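PDB 5HAX: nucleoporin NUP170, which probably builds part of the inner ring of the nuclear pore complex as a scaffold nucleoporin with an N-terminal beta-propeller. Local coordinates for residues 237-242 with 299-304; 306-311 with 321-326; 385-390 with 457-462; 184-189 with 254-259. All coordinates share one frame; numbering follows the deposited sequence.

All four contacts lie in the N-terminal seven-bladed beta-propeller. Interaction 4 opens first along the chain and joins the blade from strand 178-181 to strand 213-217 to the one from 230-236 to 263-268. Interaction 1 alternates with it and ties that second blade to the blade holding strands 293-298 to 341-348; interaction 2 lies inside that blade, within the hairpin 307-313/318-324. Interaction 3 links the next two blades. Interaction 1 is the hub, touching all three others; its centre lies about 10 Å from that of interaction 2 and about 14 Å from that of interaction 4. Through Glu303 it reaches Arg385 and Ser387 of interaction 3, and with this link the contacts span five successive blades.

Interaction 1: 237-242 with 299-304; sequences DTRNLL and IPATEA
Arg239 and Thr238 reach across from one propeller blade to the next, from the hairpin turn between strands 230-236 and 241-246 to the loop that follows strand 293-298. The turn carries a G1 beta bulge, with Asn240 and Leu241 both opposite Asp236. The tight half belongs to Arg239. Its chain runs extended from CG to NE (chi2 -179°), which carries the guanidinium into the curl of 299-304. There it takes Ile299 O side-on with two nitrogens: NH1 at 2.8 Å and NE, less straight, at 3.2 Å, both with the oxygen close to the guanidinium plane. NH1 also donates to Ala304 O at 2.8 Å, so one nitrogen bridges the two ends of the 299-304 curl. Over one face lies Ala301 N, 3.1 Å above the plane. Outside the two segments, Asp236 makes a salt bridge with NE and Ser305 O accepts from NH2. A leucine in place of Arg239 would probably leave the carbonyls of Ile299 and Ala304 without these donors and the Asp236 carboxylate without its positive mate. The solvent side is looser and belongs to Thr238, an exposed residue. Its CG2 lies 3.8 Å from Pro300 CB, and beyond that it comes no nearer than 4.5 Å to Thr302 CG2. The hydroxyl is the exception on this side: it is hydrogen-bonded to Asp236 as well as to the loop, where Ala301 N points almost straight at Thr238 OG1, 2.9 Å away with an N-H...O angle of 170°.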
# COMPACT_ATOMS: atom_id res chain seq x y z
N ASP A 237 11.73 6.62 5.14
CA ASP A 237 12.74 5.77 5.77
C ASP A 237 13.64 5.10 4.74
O ASP A 237 14.82 4.86 5.02
CB ASP A 237 12.06 4.70 6.62
CG ASP A 237 11.37 5.28 7.85
OD1 ASP A 237 12.00 6.09 8.56
OD2 ASP A 237 10.20 4.93 8.09
N THR A 238 13.12 4.78 3.55
CA THR A 238 13.91 4.08 2.55
C THR A 238 15.09 4.91 2.06
O THR A 238 16.04 4.34 1.51
CB THR A 238 13.03 3.68 1.36
OG1 THR A 238 12.65 4.85 0.63
CG2 THR A 238 11.79 2.93 1.82
N ARG A 239 15.04 6.23 2.24
CA ARG A 239 16.13 7.12 1.85
C ARG A 239 16.73 7.86 3.04
O ARG A 239 17.65 8.66 2.84
CB ARG A 239 15.63 8.13 0.82
CG ARG A 239 14.87 7.53 -0.35
CD ARG A 239 14.45 8.61 -1.32
NE ARG A 239 13.36 8.19 -2.20
CZ ARG A 239 13.50 7.79 -3.46
NH1 ARG A 239 12.44 7.44 -4.17
NH2 ARG A 239 14.71 7.72 -4.02
N ASN A 240 16.24 7.60 4.26
CA ASN A 240 16.68 8.32 5.45
C ASN A 240 16.50 9.83 5.29
O ASN A 240 17.33 10.62 5.74
CB ASN A 240 18.13 7.98 5.81
CG ASN A 240 18.30 6.53 6.23
OD1 ASN A 240 17.39 5.93 6.79
ND2 ASN A 240 19.48 5.98 5.96
N LEU A 241 15.40 10.23 4.67
CA LEU A 241 15.11 11.63 4.41
C LEU A 241 13.92 12.10 5.23
O LEU A 241 13.06 11.32 5.64
CB LEU A 241 14.84 11.89 2.93
CG LEU A 241 16.00 11.63 1.96
CD1 LEU A 241 15.56 11.91 0.54
CD2 LEU A 241 17.22 12.47 2.33
N LEU A 242 13.90 13.41 5.47
CA LEU A 242 12.79 14.11 6.11
C LEU A 242 12.51 15.37 5.29
O LEU A 242 13.44 16.10 4.95
CB LEU A 242 13.15 14.47 7.56
CG LEU A 242 12.11 15.24 8.39
CD1 LEU A 242 10.90 14.37 8.69
CD2 LEU A 242 12.75 15.73 9.68
N ILE A 299 7.89 9.63 -2.06
CA ILE A 299 7.88 8.44 -2.91
C ILE A 299 9.09 7.60 -2.51
O ILE A 299 10.23 8.07 -2.64
CB ILE A 299 7.92 8.80 -4.40
CG1 ILE A 299 6.70 9.66 -4.76
CG2 ILE A 299 7.96 7.54 -5.25
CD1 ILE A 299 6.75 10.27 -6.14
N PRO A 300 8.91 6.37 -2.03
CA PRO A 300 10.04 5.60 -1.51
C PRO A 300 10.94 5.07 -2.62
O PRO A 300 10.54 4.96 -3.79
CB PRO A 300 9.37 4.45 -0.75
CG PRO A 300 8.07 4.26 -1.46
CD PRO A 300 7.64 5.62 -1.92
N ALA A 301 12.18 4.75 -2.24
CA ALA A 301 13.15 4.25 -3.21
C ALA A 301 12.74 2.90 -3.78
O ALA A 301 13.15 2.55 -4.90
CB ALA A 301 14.53 4.15 -2.55
N THR A 302 11.95 2.13 -3.04
CA THR A 302 11.44 0.86 -3.56
C THR A 302 10.53 1.08 -4.77
O THR A 302 10.44 0.21 -5.64
CB THR A 302 10.69 0.11 -2.47
OG1 THR A 302 9.63 0.93 -1.96
CG2 THR A 302 11.63 -0.25 -1.33
N GLU A 303 9.86 2.23 -4.83
CA GLU A 303 8.91 2.52 -5.90
C GLU A 303 9.57 3.20 -7.09
O GLU A 303 9.22 2.90 -8.24
CB GLU A 303 7.78 3.40 -5.36
CG GLU A 303 6.67 3.66 -6.37
CD GLU A 303 5.43 4.28 -5.73
OE1 GLU A 303 5.52 4.73 -4.57
OE2 GLU A 303 4.37 4.31 -6.39
N ALA A 304 10.53 4.09 -6.85
CA ALA A 304 11.17 4.84 -7.92
C ALA A 304 12.54 5.30 -7.46
O ALA A 304 12.72 5.68 -6.30
CB ALA A 304 10.31 6.03 -8.35

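Interaction 2: 306-311 with 321-326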
# COMPACT_ATOMS: atom_id res chain seq x y z
N LYS A 306 14.53 7.87 -9.17
CA LYS A 306 14.73 9.30 -9.38
C LYS A 306 13.65 10.14 -8.69
O LYS A 306 13.97 11.04 -7.91
CB LYS A 306 14.77 9.60 -10.88
CG LYS A 306 15.97 8.99 -11.59
CD LYS A 306 15.82 9.06 -13.10
CE LYS A 306 16.97 8.35 -13.80
NZ LYS A 306 16.74 8.21 -15.27
N LEU A 307 12.38 9.87 -8.98
CA LEU A 307 11.29 10.67 -8.42
C LEU A 307 11.19 10.42 -6.92
O LEU A 307 10.84 9.33 -6.48
CB LEU A 307 9.97 10.35 -9.12
CG LEU A 307 9.90 10.76 -10.59
CD1 LEU A 307 8.60 10.28 -11.21
CD2 LEU A 307 10.04 12.27 -10.75
N HIS A 308 11.48 11.46 -6.13
CA HIS A 308 11.50 11.39 -4.68
C HIS A 308 10.21 11.85 -4.03
O HIS A 308 9.91 11.43 -2.91
CB HIS A 308 12.64 12.24 -4.12
CG HIS A 308 13.99 11.58 -4.17
ND1 HIS A 308 14.52 11.06 -5.33
CD2 HIS A 308 14.91 11.38 -3.20
CE1 HIS A 308 15.72 10.56 -5.07
NE2 HIS A 308 15.98 10.74 -3.79
N LEU A 309 9.44 12.73 -4.68
CA LEU A 309 8.45 13.51 -3.96
C LEU A 309 7.34 13.95 -4.91
O LEU A 309 7.61 14.34 -6.05
CB LEU A 309 9.11 14.73 -3.31
CG LEU A 309 8.32 15.53 -2.28
CD1 LEU A 309 8.10 14.70 -1.03
CD2 LEU A 309 9.06 16.82 -1.97
N MET A 310 6.10 13.90 -4.42
CA MET A 310 4.97 14.52 -5.09
C MET A 310 4.53 15.75 -4.30
O MET A 310 4.48 15.72 -3.07
CB MET A 310 3.78 13.55 -5.21
CG MET A 310 2.69 14.06 -6.14
SD MET A 310 1.12 13.19 -5.97
CE MET A 310 0.53 13.86 -4.41
N ALA A 311 4.22 16.82 -5.02
CA ALA A 311 3.73 18.06 -4.43
C ALA A 311 2.42 18.43 -5.10
O ALA A 311 2.33 18.41 -6.33
CB ALA A 311 4.75 19.19 -4.57
N LEU A 321 8.85 15.53 -8.33
CA LEU A 321 10.20 16.06 -8.26
C LEU A 321 11.21 14.94 -8.09
O LEU A 321 11.01 14.03 -7.27
CB LEU A 321 10.36 17.05 -7.10
CG LEU A 321 9.46 18.28 -7.19
CD1 LEU A 321 8.30 18.14 -6.23
CD2 LEU A 321 10.26 19.55 -6.91
N SER A 322 12.29 15.02 -8.86
CA SER A 322 13.44 14.16 -8.68
C SER A 322 14.42 14.81 -7.71
O SER A 322 14.35 16.01 -7.43
CB SER A 322 14.13 13.89 -10.01
OG SER A 322 14.68 15.09 -10.53
N ALA A 323 15.34 14.00 -7.20
CA ALA A 323 16.46 14.49 -6.41
C ALA A 323 17.67 13.64 -6.75
O ALA A 323 17.55 12.44 -7.00
CB ALA A 323 16.17 14.43 -4.91
N THR A 324 18.84 14.27 -6.78
CA THR A 324 20.07 13.60 -7.19
C THR A 324 21.23 14.07 -6.34
O THR A 324 21.29 15.23 -5.93
CB THR A 324 20.38 13.86 -8.67
OG1 THR A 324 20.42 15.27 -8.91
CG2 THR A 324 19.32 13.23 -9.56
N SER A 325 22.14 13.15 -6.05
CA SER A 325 23.37 13.46 -5.34
C SER A 325 24.43 13.93 -6.32
O SER A 325 24.41 13.58 -7.50
CB SER A 325 23.87 12.24 -4.57
OG SER A 325 25.05 12.54 -3.85
N SER A 326 25.36 14.74 -5.81
CA SER A 326 26.45 15.22 -6.65
C SER A 326 27.39 14.09 -7.04
O SER A 326 28.00 14.14 -8.11
CB SER A 326 27.22 16.32 -5.92
OG SER A 326 26.34 17.26 -5.33
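Leu321 begins the pairing with a backbone bond, its N giving to Leu309 O at 2.9 Å, while Leu321 O receives His308 N at 2.9 Å and, weakly, Leu309 N. Two residues facing one make a classic beta bulge in this antiparallel hairpin, and the register slips by one there. The Leu321 side chain lies on the same side of the sheet as Leu309, and its CD1 meets Ala311 CB at 4.1 Å. Ser322 follows, a non-hydrogen-bonded partner of Leu307; its CA makes a CH...O contact with Lys306 O at 3.3 Å. Next comes Ala323, whose N bonds weakly to that same oxygen and whose methyl sits over the centre of the His308 imidazole, a CH-pi contact 3.6 Å from CB to the centroid. With CG anti to the carbonyl carbon (chi1 -80°), the ring swings under this methyl, and ND1 donates to Lys306 O at 2.6 Å, fixing its turn; that oxygen lies in the ring plane. A valine at His308 would probably leave Lys306 O without its closer donor and the Ala323 methyl without a flat face to rest on. On the flanks, Ser322 and Thr324 pair with strand 341-348, Met310 with Ser297 of strand 293-298 and His308 with Ile299 just beyond it; Asp27 of helix 26-29 takes the N-H groups of Lys306 and Leu307, and the His308 side chain touches Leu241 and Tyr243 of the neighbouring blade.

Interaction 3: 385-390 with 457-462; sequences RFSPGY and LGFGNE
Glu462 reaches out from the loop after helix 456-459 to Tyr390, joining two neighbouring blades of the propeller: strands 380-386 and 390-395 belong to one, and the loop lies between strands 440-445 and 473-478 of the other. Its CB points at the facing turn, and with CG anti to the carbonyl carbon (chi1 -66°) and the chain extended beyond, the carboxylate is carried across. CG passes Pro388 CG at 4.2 Å, and CD comes within 3.5 Å of Tyr390 OH. At the tip, OE1 accepts from Tyr390 OH over a short 2.5 Å, met on its anti side and 29° out of the carboxylate plane, while OE2 turns to Arg487 and Thr411. The ring is approached at its edge, its plane 53° from that of the carboxylate. The turn opposite has a classic beta bulge, Gly389 and Tyr390 facing Phe386, and a cis peptide before Pro388, whose CB lies 3.8 Å from Gly460 CA. The Ser387 hydroxyl is hydrogen-bonded to Glu303; its CB instead meets the edge of the Phe459 ring, 3.8 Å from CZ.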
# COMPACT_ATOMS: atom_id res chain seq x y z
N ARG A 385 -1.11 10.77 -1.27
CA ARG A 385 -0.68 9.75 -2.23
C ARG A 385 -0.18 8.53 -1.47
O ARG A 385 0.60 8.67 -0.53
CB ARG A 385 0.41 10.26 -3.17
CG ARG A 385 0.81 9.26 -4.26
CD ARG A 385 2.09 9.67 -4.98
NE ARG A 385 2.43 8.75 -6.06
CZ ARG A 385 3.10 7.61 -5.91
NH1 ARG A 385 3.51 7.22 -4.71
NH2 ARG A 385 3.35 6.85 -6.96
N PHE A 386 -0.63 7.35 -1.90
CA PHE A 386 -0.17 6.08 -1.36
C PHE A 386 0.33 5.21 -2.50
O PHE A 386 -0.29 5.17 -3.57
CB PHE A 386 -1.29 5.36 -0.60
CG PHE A 386 -1.93 6.19 0.48
CD1 PHE A 386 -1.35 6.30 1.72
CD2 PHE A 386 -3.12 6.85 0.23
CE1 PHE A 386 -1.93 7.06 2.71
CE2 PHE A 386 -3.71 7.62 1.22
CZ PHE A 386 -3.12 7.72 2.46
N SER A 387 1.46 4.53 -2.28
CA SER A 387 1.97 3.58 -3.25
C SER A 387 0.88 2.57 -3.58
O SER A 387 0.15 2.14 -2.69
CB SER A 387 3.21 2.86 -2.72
OG SER A 387 4.26 3.78 -2.44
N PRO A 388 0.77 2.17 -4.86
CA PRO A 388 1.60 2.52 -6.01
C PRO A 388 1.14 3.78 -6.76
O PRO A 388 1.48 3.94 -7.93
CB PRO A 388 1.48 1.29 -6.90
CG PRO A 388 0.07 0.85 -6.68
CD PRO A 388 -0.29 1.22 -5.25
N GLY A 389 0.38 4.65 -6.09
CA GLY A 389 -0.04 5.89 -6.71
C GLY A 389 -1.48 6.28 -6.44
O GLY A 389 -2.01 7.20 -7.08
N TYR A 390 -2.14 5.60 -5.50
CA TYR A 390 -3.50 5.96 -5.12
C TYR A 390 -3.54 7.40 -4.63
O TYR A 390 -2.82 7.76 -3.70
CB TYR A 390 -4.00 5.02 -4.03
CG TYR A 390 -3.89 3.54 -4.33
CD1 TYR A 390 -4.07 3.05 -5.62
CD2 TYR A 390 -3.59 2.63 -3.32
CE1 TYR A 390 -3.97 1.69 -5.89
CE2 TYR A 390 -3.48 1.28 -3.58
CZ TYR A 390 -3.67 0.81 -4.86
OH TYR A 390 -3.56 -0.54 -5.11
N LEU A 457 11.11 -1.75 -10.75
CA LEU A 457 10.55 -2.65 -11.75
C LEU A 457 9.75 -3.75 -11.06
O LEU A 457 10.29 -4.50 -10.24
CB LEU A 457 11.66 -3.26 -12.61
CG LEU A 457 12.12 -2.44 -13.82
CD1 LEU A 457 13.32 -3.10 -14.47
CD2 LEU A 457 10.99 -2.27 -14.84
N GLY A 458 8.46 -3.82 -11.38
CA GLY A 458 7.56 -4.77 -10.77
C GLY A 458 6.83 -4.26 -9.55
O GLY A 458 5.84 -4.88 -9.13
N PHE A 459 7.27 -3.14 -8.98
CA PHE A 459 6.71 -2.66 -7.71
C PHE A 459 5.21 -2.40 -7.81
O PHE A 459 4.45 -2.74 -6.90
CB PHE A 459 7.44 -1.39 -7.28
CG PHE A 459 6.88 -0.77 -6.04
CD1 PHE A 459 7.37 -1.12 -4.79
CD2 PHE A 459 5.87 0.18 -6.11
CE1 PHE A 459 6.86 -0.54 -3.64
CE2 PHE A 459 5.36 0.76 -4.97
CZ PHE A 459 5.85 0.39 -3.73
N GLY A 460 4.76 -1.78 -8.90
CA GLY A 460 3.40 -1.30 -8.98
C GLY A 460 2.41 -2.27 -9.60
O GLY A 460 1.32 -1.86 -9.99
N ASN A 461 2.77 -3.55 -9.68
CA ASN A 461 1.96 -4.53 -10.39
C ASN A 461 0.81 -5.00 -9.50
O ASN A 461 0.88 -6.02 -8.81
CB ASN A 461 2.82 -5.70 -10.85
CG ASN A 461 2.12 -6.56 -11.88
OD1 ASN A 461 0.90 -6.48 -12.06
ND2 ASN A 461 2.88 -7.40 -12.57
N GLU A 462 -0.28 -4.22 -9.53
CA GLU A 462 -1.48 -4.59 -8.78
C GLU A 462 -2.01 -5.95 -9.21
O GLU A 462 -2.52 -6.72 -8.38
CB GLU A 462 -2.58 -3.54 -8.99
CG GLU A 462 -2.31 -2.17 -8.42
CD GLU A 462 -3.54 -1.29 -8.51
OE1 GLU A 462 -4.20 -1.07 -7.47
OE2 GLU A 462 -3.86 -0.83 -9.63

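Interaction 4: 184-189 with 254-259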
# COMPACT_ATOMS: atom_id res chain seq x y z
N ASP A 184 12.76 3.60 13.07
CA ASP A 184 13.62 3.31 14.22
C ASP A 184 13.19 4.03 15.49
O ASP A 184 13.89 3.95 16.50
CB ASP A 184 15.07 3.68 13.89
CG ASP A 184 15.61 2.93 12.69
OD1 ASP A 184 15.29 1.73 12.54
OD2 ASP A 184 16.36 3.53 11.90
N GLY A 185 12.06 4.74 15.46
CA GLY A 185 11.55 5.40 16.65
C GLY A 185 12.01 6.83 16.85
O GLY A 185 11.72 7.40 17.91
N ARG A 186 12.70 7.43 15.88
CA ARG A 186 13.08 8.83 16.00
C ARG A 186 11.84 9.71 15.86
O ARG A 186 10.98 9.46 15.02
CB ARG A 186 14.11 9.20 14.93
CG ARG A 186 15.40 8.40 15.02
CD ARG A 186 16.42 8.87 13.99
NE ARG A 186 16.98 10.18 14.33
CZ ARG A 186 17.95 10.78 13.65
NH1 ARG A 186 18.49 10.20 12.59
NH2 ARG A 186 18.39 11.97 14.04
N ILE A 187 11.77 10.75 16.69
CA ILE A 187 10.60 11.62 16.79
C ILE A 187 11.02 13.04 16.39
O ILE A 187 11.87 13.64 17.05
CB ILE A 187 10.00 11.61 18.20
CG1 ILE A 187 9.55 10.20 18.59
CG2 ILE A 187 8.82 12.58 18.29
CD1 ILE A 187 9.16 10.05 20.04
N PHE A 188 10.40 13.57 15.34
CA PHE A 188 10.68 14.91 14.84
C PHE A 188 9.45 15.81 15.00
O PHE A 188 8.31 15.36 14.87
CB PHE A 188 11.10 14.88 13.37
CG PHE A 188 12.41 14.18 13.12
CD1 PHE A 188 13.61 14.79 13.44
CD2 PHE A 188 12.44 12.91 12.56
CE1 PHE A 188 14.81 14.15 13.21
CE2 PHE A 188 13.64 12.27 12.33
CZ PHE A 188 14.83 12.89 12.65
N LEU A 189 9.70 17.10 15.28
CA LEU A 189 8.65 18.06 15.60
C LEU A 189 8.81 19.33 14.78
O LEU A 189 9.92 19.76 14.46
CB LEU A 189 8.68 18.45 17.09
CG LEU A 189 8.78 17.34 18.13
CD1 LEU A 189 8.98 17.97 19.50
CD2 LEU A 189 7.54 16.46 18.13
N TYR A 254 15.93 17.16 4.42
CA TYR A 254 16.91 16.87 5.46
C TYR A 254 17.31 15.41 5.37
O TYR A 254 16.48 14.55 5.07
CB TYR A 254 16.34 17.17 6.86
CG TYR A 254 15.88 18.59 7.06
CD1 TYR A 254 14.67 19.03 6.56
CD2 TYR A 254 16.66 19.50 7.77
CE1 TYR A 254 14.24 20.33 6.75
CE2 TYR A 254 16.25 20.80 7.97
CZ TYR A 254 15.03 21.21 7.46
OH TYR A 254 14.61 22.51 7.65
N HIS A 255 18.59 15.13 5.63
CA HIS A 255 19.13 13.78 5.56
C HIS A 255 19.60 13.35 6.94
O HIS A 255 20.26 14.13 7.64
CB HIS A 255 20.29 13.70 4.56
CG HIS A 255 20.92 12.35 4.47
ND1 HIS A 255 22.20 12.09 4.90
CD2 HIS A 255 20.43 11.17 4.01
CE1 HIS A 255 22.48 10.81 4.71
NE2 HIS A 255 21.42 10.23 4.17
N MET A 256 19.26 12.12 7.32
CA MET A 256 19.67 11.55 8.60
C MET A 256 20.98 10.80 8.39
O MET A 256 21.02 9.59 8.18
CB MET A 256 18.58 10.65 9.16
CG MET A 256 17.29 11.38 9.49
SD MET A 256 15.93 10.27 9.87
CE MET A 256 14.69 10.84 8.71
N GLU A 257 22.08 11.55 8.43
CA GLU A 257 23.40 10.97 8.23
C GLU A 257 23.85 10.10 9.40
O GLU A 257 24.88 9.44 9.30
CB GLU A 257 24.44 12.08 7.99
CG GLU A 257 24.50 13.13 9.09
CD GLU A 257 25.60 14.15 8.85
OE1 GLU A 257 26.33 14.02 7.84
OE2 GLU A 257 25.73 15.08 9.67
N GLY A 258 23.09 10.09 10.50
CA GLY A 258 23.40 9.25 11.63
C GLY A 258 22.19 9.07 12.53
O GLY A 258 21.14 9.70 12.34
N PRO A 259 22.32 8.20 13.53
CA PRO A 259 21.18 7.93 14.43
C PRO A 259 20.75 9.14 15.25
O PRO A 259 19.64 9.12 15.81
CB PRO A 259 21.69 6.81 15.33
CG PRO A 259 23.18 6.95 15.29
CD PRO A 259 23.51 7.43 13.91
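Two adjacent propeller blades meet here, where Arg186, just before strand 187-190, and Phe188 within it face Met256 and Pro259, just past strand 251-255. Arg186 carries the larger share. A bend at its third torsion (chi3 72°) turns the guanidinium so that the two blades lie on its opposite faces: Phe188 CZ is 3.6 Å from the plane on one, offset toward the rim, and Pro259 O sits over the centre of the other, 3.1 Å above it. The carbonyl thus presses on the flat of the cation rather than lining up with its N-H groups. NH1 comes within 2.7 Å of Gly258 O, and it also lies 3.5 Å from Met256 CB as the two side chains run alongside each other, heading opposite ways. The charge has its main partner in Glu199, a salt bridge at NE from strand 198-202, and NH2 is hydrogen-bonded to Lys261 O. Met256 also meets the Phe188 ring. Its SD lies 3.9 Å from Phe188 CE2 and 5.0 Å from the ring centroid, an oblique approach 72° off the normal, and Met256 CE also touches Phe188 CE2. Leu242 of strand 241-246 packs against both Met256 and Phe188, extending the apolar side of the seam. A Met-aromatic contact beside an arginine layered between a ring and a carbonyl thus closes this interface between consecutive blades of the beta-propeller.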